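PDB 5I0F: glycoside hydrolase family 31, which degrades cycloalternan, a cyclic tetrasaccharide of glucose, through a covalent glycosyl-enzyme intermediate, as expected of a retaining alpha-glycosidase. Local coordinates for residues V637-Q642 with L673-L678. Sequence-based numbering, arbitrary orientation.
Sequences VAQTRQ and LGDELL
Gln639 turns one face of its side-chain amide to the backbone of Gly674 and Asp675, while its oxygen end lies over a face of the Asp675 carboxylate. The two flat groups are steeply inclined, and Gln639 OE1 stands 3.6 Å from Asp675 CG, almost directly above the carboxylate carbon. A water occupies the nitrogen edge of the amide, close to its plane. This contact docks a beta hairpin of the C-terminal beta-sheet domain, whose strands 671-673 and 677-679 are joined by the turn 674-676, onto helix 617-646.

The direct polar link runs from Asp675 N to Gln639 OE1 (2.9 Å). It is nearly straight at hydrogen (167°), but the donor approaches from above the carbonyl plane. A bend at chi2 (-65°) folds the glutamine chain back, and its CG packs 4.2 Å from Gly674 CA, the bare glycine backbone letting the helix side chain lie close against the turn. Tyr635, one helical turn before Gln639, reinforces the docking by hydrogen bonding through its hydroxyl to Leu673 O and Glu676 N.

Asp675 OD1 and Glu676 OE2 form salt bridges with Arg652 and Arg728 of the same domain, which probably stabilises their negative charge. A second water bridges Gln642 OE1 and Asp675 OD2, carrying the contact one turn further along the helix. The water at the amide edge accepts from Gln639 NE2 (3.0 Å) and donates to both Asp675 OD2 and Glu676 OE2, each 3.0 Å from the water oxygen.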
# COMPACT_ATOMS: atom_id res chain seq x y z
N VAL A 637 -7.03 -19.22 15.35
CA VAL A 637 -6.90 -18.54 16.65
C VAL A 637 -5.64 -19.03 17.40
O VAL A 637 -4.85 -18.20 17.89
CB VAL A 637 -8.16 -18.73 17.52
CG1 VAL A 637 -7.93 -18.30 18.96
CG2 VAL A 637 -9.33 -17.95 16.95
N ALA A 638 -5.45 -20.35 17.49
CA ALA A 638 -4.30 -20.89 18.24
C ALA A 638 -2.96 -20.58 17.56
O ALA A 638 -1.99 -20.19 18.23
CB ALA A 638 -4.45 -22.38 18.47
N GLN A 639 -2.90 -20.72 16.24
CA GLN A 639 -1.65 -20.50 15.51
C GLN A 639 -1.25 -19.02 15.53
O GLN A 639 -0.06 -18.70 15.65
CB GLN A 639 -1.74 -21.00 14.07
CG GLN A 639 -1.83 -22.52 13.97
CD GLN A 639 -0.56 -23.19 14.47
OE1 GLN A 639 0.55 -22.77 14.14
NE2 GLN A 639 -0.73 -24.23 15.27
N THR A 640 -2.24 -18.14 15.43
CA THR A 640 -2.01 -16.70 15.61
C THR A 640 -1.44 -16.35 16.99
O THR A 640 -0.47 -15.60 17.09
CB THR A 640 -3.29 -15.90 15.36
OG1 THR A 640 -3.69 -16.06 14.00
CG2 THR A 640 -3.08 -14.42 15.67
N ARG A 641 -2.04 -16.89 18.04
CA ARG A 641 -1.47 -16.73 19.38
C ARG A 641 -0.01 -17.20 19.43
O ARG A 641 0.85 -16.52 19.98
CB ARG A 641 -2.31 -17.48 20.45
CG ARG A 641 -3.64 -16.80 20.76
CD ARG A 641 -4.33 -17.43 21.97
NE ARG A 641 -4.81 -18.83 21.77
CZ ARG A 641 -6.07 -19.26 21.86
NH1 ARG A 641 -7.08 -18.43 22.18
NH2 ARG A 641 -6.35 -20.56 21.64
N GLN A 642 0.25 -18.37 18.86
CA GLN A 642 1.63 -18.87 18.77
C GLN A 642 2.53 -17.91 17.99
O GLN A 642 3.65 -17.65 18.42
CB GLN A 642 1.70 -20.29 18.18
CG GLN A 642 1.41 -21.37 19.20
CD GLN A 642 2.52 -21.49 20.23
OE1 GLN A 642 3.70 -21.62 19.88
NE2 GLN A 642 2.15 -21.44 21.52
N LEU A 673 0.44 -22.48 6.46
CA LEU A 673 -0.54 -21.73 7.21
C LEU A 673 -0.37 -22.19 8.64
O LEU A 673 -0.83 -23.28 8.98
CB LEU A 673 -1.97 -22.00 6.73
CG LEU A 673 -3.04 -21.14 7.42
CD1 LEU A 673 -2.89 -19.68 7.04
CD2 LEU A 673 -4.42 -21.64 7.06
N GLY A 674 0.31 -21.39 9.45
CA GLY A 674 0.76 -21.85 10.76
C GLY A 674 1.78 -22.98 10.68
O GLY A 674 2.41 -23.19 9.65
N ASP A 675 1.95 -23.69 11.79
CA ASP A 675 2.94 -24.77 11.88
C ASP A 675 2.57 -26.02 11.12
O ASP A 675 3.46 -26.76 10.74
CB ASP A 675 3.14 -25.21 13.33
CG ASP A 675 3.83 -24.19 14.19
OD1 ASP A 675 4.33 -23.17 13.72
OD2 ASP A 675 3.92 -24.47 15.40
N GLU A 676 1.29 -26.30 10.95
CA GLU A 676 0.87 -27.67 10.61
C GLU A 676 0.38 -27.91 9.17
O GLU A 676 0.42 -29.06 8.71
CB GLU A 676 -0.21 -28.14 11.60
CG GLU A 676 0.15 -28.00 13.07
CD GLU A 676 1.41 -28.77 13.48
OE1 GLU A 676 1.72 -29.82 12.87
OE2 GLU A 676 2.11 -28.35 14.43
N LEU A 677 -0.05 -26.87 8.48
CA LEU A 677 -0.68 -27.02 7.17
C LEU A 677 0.17 -26.43 6.07
O LEU A 677 0.58 -25.27 6.15
CB LEU A 677 -2.06 -26.37 7.17
CG LEU A 677 -3.10 -26.91 8.16
CD1 LEU A 677 -4.39 -26.15 7.98
CD2 LEU A 677 -3.31 -28.41 8.01
N LEU A 678 0.43 -27.23 5.04
CA LEU A 678 1.10 -26.79 3.83
C LEU A 678 0.04 -26.56 2.74
O LEU A 678 -0.70 -27.51 2.40
CB LEU A 678 2.13 -27.85 3.38
CG LEU A 678 2.93 -27.55 2.10
CD1 LEU A 678 3.50 -26.15 2.13
CD2 LEU A 678 4.06 -28.55 1.93
O HOH W 1 1.52 -26.03 16.20
O HOH W 2 4.37 -22.38 17.23